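Local coordinates for 3-keto-5-aminohexanoate cleavage protein (Archaeoglobus fulgidus, PDB 3LOT), which probably catalyses the zinc-dependent cleavage of 3-keto-5-aminohexanoate, as a member of the beta-keto acid cleavage enzyme family with a TIM-barrel fold, at residues Val104-Ala112 / Leu304-Phe314. Sequence-based numbering, arbitrary orientation.
Sequences VPALKPEIA and LGLKGKERVNF
E110 OE2 accepts a hydrogen bond from the backbone N of G308 at 2.7 Å. The N-H arrives on the anti side, 34° out of the carboxylate plane. CG of E110 stands anti to its carbonyl carbon (chi1 -65°), and the chain runs extended beyond it to G308. CG also touches V312 CG1 at 3.7 Å. OE1 forms a salt bridge with R301. With an alanine here, the G308 N-H and the R301 guanidinium would probably lose this carboxylate, and a gap would open beside V312. K307 extends along 108-110, and its NZ donates to K108 O (2.9 Å) from above the carbonyl plane. A water links E110 O to K307 N. The K108 and N313 side chains lie side by side, pointing the same way, with N313 CB against K108 CB, CG and CD. N313 ND2 donates to A106 O at 3.1 Å and N313 N to L107 O at 2.8 Å, both from above the carbonyl planes. The F314 and L107 side chains cross at about a right angle, with F314 CD2 3.8 Å from L107 CB. V312 CG2 sits over the centre of one ring face. At the far end, I111 CD1 meets L304 CD1 at 4.0 Å. The C-terminal tail thus straps the helix-to-strand link before barrel strand 111-115. Four hydrogen bonds hold it: backbone carbonyls and the E110 carboxylate take tail N-H groups, with apolar contacts toward both ends.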
ATOM      1  N   VAL D 104       0.857  35.048  16.010  1.00 13.47           N
ATOM      2  CA  VAL D 104      -0.162  35.179  14.944  1.00 14.00           C
ATOM      3  C   VAL D 104      -0.973  36.483  15.093  1.00 14.37           C
ATOM      4  O   VAL D 104      -1.068  37.241  14.134  1.00 14.41           O
ATOM      5  CB  VAL D 104      -0.988  33.886  14.744  1.00 14.21           C
ATOM      6  CG1 VAL D 104      -2.122  34.081  13.757  1.00 14.11           C
ATOM      7  CG2 VAL D 104      -0.052  32.728  14.255  1.00 14.34           C
ATOM      8  N   PRO D 105      -1.466  36.796  16.294  1.00 14.75           N
ATOM      9  CA  PRO D 105      -2.136  38.079  16.466  1.00 15.16           C
ATOM     10  C   PRO D 105      -1.184  39.285  16.486  1.00 14.58           C
ATOM     11  O   PRO D 105      -1.560  40.383  16.044  1.00 14.76           O
ATOM     12  CB  PRO D 105      -2.850  37.918  17.815  1.00 15.05           C
ATOM     13  CG  PRO D 105      -2.146  36.787  18.474  1.00 16.12           C
ATOM     14  CD  PRO D 105      -1.842  35.871  17.368  1.00 15.46           C
ATOM     15  N   ALA D 106       0.038  39.080  16.959  1.00 14.25           N
ATOM     16  CA  ALA D 106       1.052  40.139  16.922  1.00 13.75           C
ATOM     17  C   ALA D 106       1.452  40.516  15.489  1.00 13.28           C
ATOM     18  O   ALA D 106       1.486  41.708  15.122  1.00 12.56           O
ATOM     19  CB  ALA D 106       2.257  39.753  17.752  1.00 12.00           C
ATOM     20  N   LEU D 107       1.778  39.510  14.678  1.00 14.39           N
ATOM     21  CA  LEU D 107       2.308  39.744  13.329  1.00 14.98           C
ATOM     22  C   LEU D 107       1.288  39.602  12.200  1.00 14.57           C
ATOM     23  O   LEU D 107       1.526  40.109  11.109  1.00 15.54           O
ATOM     24  CB  LEU D 107       3.532  38.848  13.027  1.00 14.86           C
ATOM     25  CG  LEU D 107       4.917  39.305  13.531  1.00 16.56           C
ATOM     26  CD1 LEU D 107       4.932  39.423  14.989  1.00 15.01           C
ATOM     27  CD2 LEU D 107       5.994  38.363  13.057  1.00 14.36           C
ATOM     28  N   LYS D 108       0.181  38.918  12.439  1.00 14.02           N
ATOM     29  CA  LYS D 108      -0.800  38.605  11.380  1.00 13.10           C
ATOM     30  C   LYS D 108      -0.148  38.184  10.070  1.00 12.24           C
ATOM     31  O   LYS D 108      -0.315  38.825   9.043  1.00 11.54           O
ATOM     32  CB  LYS D 108      -1.739  39.803  11.174  1.00 13.72           C
ATOM     33  CG  LYS D 108      -2.441  40.253  12.421  1.00 15.76           C
ATOM     34  CD  LYS D 108      -3.257  41.496  12.153  1.00 18.95           C
ATOM     35  CE  LYS D 108      -4.362  41.704  13.132  1.00 24.00           C
ATOM     36  NZ  LYS D 108      -3.892  41.620  14.539  1.00 27.83           N
ATOM     37  N   PRO D 109       0.649  37.101  10.102  1.00 11.68           N
ATOM     38  CA  PRO D 109       1.325  36.673   8.905  1.00 12.27           C
ATOM     39  C   PRO D 109       0.355  36.051   7.909  1.00 12.75           C
ATOM     40  O   PRO D 109      -0.776  35.692   8.261  1.00 13.66           O
ATOM     41  CB  PRO D 109       2.312  35.586   9.411  1.00 11.75           C
ATOM     42  CG  PRO D 109       1.650  35.036  10.646  1.00 12.06           C
ATOM     43  CD  PRO D 109       0.888  36.197  11.245  1.00 11.77           C
ATOM     44  N   GLU D 110       0.818  35.920   6.675  1.00 13.15           N
ATOM     45  CA  GLU D 110       0.039  35.299   5.615  1.00 12.69           C
ATOM     46  C   GLU D 110      -0.204  33.818   5.863  1.00 12.61           C
ATOM     47  O   GLU D 110      -1.242  33.291   5.477  1.00 12.40           O
ATOM     48  CB  GLU D 110       0.737  35.449   4.262  1.00 13.10           C
ATOM     49  CG  GLU D 110       0.882  36.906   3.718  1.00 11.67           C
ATOM     50  CD  GLU D 110       1.386  36.922   2.289  1.00 10.56           C
ATOM     51  OE1 GLU D 110       2.625  36.894   2.095  1.00 15.89           O
ATOM     52  OE2 GLU D 110       0.566  36.933   1.347  1.00  9.62           O
ATOM     53  N   ILE D 111       0.786  33.140   6.429  1.00 11.85           N
ATOM     54  CA  ILE D 111       0.706  31.704   6.667  1.00 11.97           C
ATOM     55  C   ILE D 111       1.582  31.430   7.905  1.00 12.72           C
ATOM     56  O   ILE D 111       2.577  32.147   8.166  1.00 12.36           O
ATOM     57  CB  ILE D 111       1.137  30.933   5.375  1.00 12.58           C
ATOM     58  CG1 ILE D 111       1.034  29.410   5.542  1.00 11.06           C
ATOM     59  CG2 ILE D 111       2.584  31.352   4.903  1.00 10.91           C
ATOM     60  CD1 ILE D 111       0.916  28.701   4.248  1.00 11.54           C
ATOM     61  N   ALA D 112       1.180  30.462   8.708  1.00 12.66           N
ATOM     62  CA  ALA D 112       1.958  30.053   9.870  1.00 13.18           C
ATOM     63  C   ALA D 112       1.732  28.571  10.165  1.00 15.05           C
ATOM     64  O   ALA D 112       0.732  27.997   9.728  1.00 14.05           O
ATOM     65  CB  ALA D 112       1.647  30.870  11.066  1.00 12.50           C
ATOM     66  N   LEU D 304      -1.870  29.057  -2.798  1.00 13.09           N
ATOM     67  CA  LEU D 304      -2.425  28.794  -1.447  1.00 12.89           C
ATOM     68  C   LEU D 304      -3.548  29.769  -1.010  1.00 13.69           C
ATOM     69  O   LEU D 304      -4.124  29.606   0.068  1.00 15.35           O
ATOM     70  CB  LEU D 304      -1.305  28.849  -0.444  1.00 12.45           C
ATOM     71  CG  LEU D 304      -0.159  27.890  -0.768  1.00 12.39           C
ATOM     72  CD1 LEU D 304       0.960  28.041   0.280  1.00  9.14           C
ATOM     73  CD2 LEU D 304      -0.702  26.468  -0.801  1.00 10.23           C
ATOM     74  N   GLY D 305      -3.889  30.748  -1.831  1.00 13.49           N
ATOM     75  CA  GLY D 305      -4.920  31.744  -1.471  1.00 13.75           C
ATOM     76  C   GLY D 305      -4.537  32.671  -0.326  1.00 13.09           C
ATOM     77  O   GLY D 305      -5.308  32.868   0.597  1.00 13.35           O
ATOM     78  N   LEU D 306      -3.326  33.227  -0.383  1.00 12.71           N
ATOM     79  CA  LEU D 306      -2.784  34.024   0.711  1.00 11.86           C
ATOM     80  C   LEU D 306      -3.165  35.480   0.561  1.00 12.09           C
ATOM     81  O   LEU D 306      -3.477  35.921  -0.537  1.00 11.36           O
ATOM     82  CB  LEU D 306      -1.269  33.876   0.786  1.00 11.41           C
ATOM     83  CG  LEU D 306      -0.767  32.449   1.002  1.00  9.97           C
ATOM     84  CD1 LEU D 306       0.757  32.455   1.253  1.00 10.02           C
ATOM     85  CD2 LEU D 306      -1.589  31.899   2.168  1.00  7.92           C
ATOM     86  N   LYS D 307      -3.109  36.235   1.649  1.00 12.61           N
ATOM     87  CA  LYS D 307      -3.728  37.581   1.655  1.00 12.58           C
ATOM     88  C   LYS D 307      -2.931  38.685   0.969  1.00 13.55           C
ATOM     89  O   LYS D 307      -3.517  39.716   0.512  1.00 13.24           O
ATOM     90  CB  LYS D 307      -4.119  37.988   3.063  1.00 13.32           C
ATOM     91  CG  LYS D 307      -2.987  38.333   4.028  1.00 12.53           C
ATOM     92  CD  LYS D 307      -3.515  38.421   5.426  1.00 11.76           C
ATOM     93  CE  LYS D 307      -2.411  38.476   6.459  1.00 11.08           C
ATOM     94  NZ  LYS D 307      -2.969  38.615   7.819  1.00  8.50           N
ATOM     95  N   GLY D 308      -1.622  38.500   0.860  1.00 14.02           N
ATOM     96  CA  GLY D 308      -0.768  39.513   0.225  1.00 14.91           C
ATOM     97  C   GLY D 308       0.350  40.000   1.128  1.00 15.31           C
ATOM     98  O   GLY D 308       0.197  40.065   2.352  1.00 15.01           O
ATOM     99  N   LYS D 309       1.471  40.380   0.516  1.00 16.45           N
ATOM    100  CA  LYS D 309       2.716  40.687   1.273  1.00 16.79           C
ATOM    101  C   LYS D 309       2.560  41.874   2.193  1.00 15.27           C
ATOM    102  O   LYS D 309       3.186  41.949   3.258  1.00 14.66           O
ATOM    103  CB  LYS D 309       3.934  40.898   0.322  1.00 17.48           C
ATOM    104  CG  LYS D 309       3.948  42.184  -0.510  1.00 22.68           C
ATOM    105  CD  LYS D 309       5.041  42.139  -1.599  1.00 25.68           C
ATOM    106  CE  LYS D 309       4.909  43.309  -2.606  1.00 28.28           C
ATOM    107  NZ  LYS D 309       5.550  43.074  -3.975  1.00 27.99           N
ATOM    108  N   GLU D 310       1.724  42.809   1.781  1.00 14.11           N
ATOM    109  CA  GLU D 310       1.520  44.033   2.553  1.00 14.86           C
ATOM    110  C   GLU D 310       0.308  44.008   3.495  1.00 14.43           C
ATOM    111  O   GLU D 310       0.045  44.992   4.159  1.00 13.68           O
ATOM    112  CB  GLU D 310       1.330  45.219   1.597  1.00 14.64           C
ATOM    113  CG  GLU D 310       2.559  45.588   0.776  1.00 16.00           C
ATOM    114  CD  GLU D 310       3.683  46.110   1.629  1.00 20.04           C
ATOM    115  OE1 GLU D 310       3.514  46.355   2.859  1.00 23.41           O
ATOM    116  OE2 GLU D 310       4.764  46.248   1.062  1.00 26.35           O
ATOM    117  N   ARG D 311      -0.436  42.911   3.531  0.60 14.48           N
ATOM    118  CA  ARG D 311      -1.588  42.809   4.455  0.60 14.84           C
ATOM    119  C   ARG D 311      -1.206  42.163   5.805  0.60 15.97           C
ATOM    120  O   ARG D 311      -2.070  41.787   6.613  0.60 16.48           O
ATOM    121  CB  ARG D 311      -2.783  42.113   3.771  0.60 14.20           C
ATOM    122  CG  ARG D 311      -3.547  43.087   2.874  0.60 13.22           C
ATOM    123  CD  ARG D 311      -4.631  42.460   1.979  0.60 10.88           C
ATOM    124  NE  ARG D 311      -5.166  43.447   1.041  0.60  8.05           N
ATOM    125  CZ  ARG D 311      -6.144  44.324   1.316  0.60  8.10           C
ATOM    126  NH1 ARG D 311      -6.740  44.329   2.503  0.60  6.46           N
ATOM    127  NH2 ARG D 311      -6.562  45.188   0.386  0.60  9.28           N
ATOM    128  N   VAL D 312       0.095  42.082   6.057  1.00 16.68           N
ATOM    129  CA  VAL D 312       0.616  41.557   7.306  1.00 17.27           C
ATOM    130  C   VAL D 312       0.783  42.738   8.270  1.00 19.12           C
ATOM    131  O   VAL D 312       0.703  43.919   7.858  1.00 19.39           O
ATOM    132  CB  VAL D 312       1.953  40.738   7.065  1.00 16.85           C
ATOM    133  CG1 VAL D 312       1.720  39.626   6.099  1.00 15.37           C
ATOM    134  CG2 VAL D 312       3.104  41.629   6.543  1.00 15.54           C
ATOM    135  N   ASN D 313       1.016  42.428   9.542  1.00 20.54           N
ATOM    136  CA  ASN D 313       1.240  43.438  10.595  1.00 22.76           C
ATOM    137  C   ASN D 313       2.752  43.568  10.934  1.00 23.65           C
ATOM    138  O   ASN D 313       3.150  43.526  12.113  1.00 25.30           O
ATOM    139  CB  ASN D 313       0.464  43.000  11.830  1.00 23.41           C
ATOM    140  CG  ASN D 313      -0.064  44.140  12.644  1.00 26.49           C
ATOM    141  OD1 ASN D 313      -0.233  45.243  12.148  1.00 32.07           O
ATOM    142  ND2 ASN D 313      -0.352  43.869  13.928  1.00 28.58           N
ATOM    143  N   PHE D 314       3.576  43.716   9.900  1.00 23.29           N
ATOM    144  CA  PHE D 314       5.018  43.989  10.034  1.00 22.59           C
ATOM    145  C   PHE D 314       5.590  44.516   8.691  1.00 23.58           C
ATOM    146  O   PHE D 314       4.856  44.621   7.683  1.00 23.18           O
ATOM    147  CB  PHE D 314       5.776  42.717  10.499  1.00 22.18           C
ATOM    148  CG  PHE D 314       5.683  41.552   9.538  1.00 17.65           C
ATOM    149  CD1 PHE D 314       6.484  41.494   8.399  1.00 16.17           C
ATOM    150  CD2 PHE D 314       4.819  40.491   9.795  1.00 13.37           C
ATOM    151  CE1 PHE D 314       6.418  40.397   7.517  1.00 12.55           C
ATOM    152  CE2 PHE D 314       4.748  39.400   8.937  1.00 11.49           C
ATOM    153  CZ  PHE D 314       5.530  39.368   7.766  1.00 12.66           C
ATOM    154  OXT PHE D 314       6.803  44.834   8.522  1.00 24.44           O
TER
HETATM  155  O   HOH W   1      -3.064  34.718   4.100  1.00 10.25           O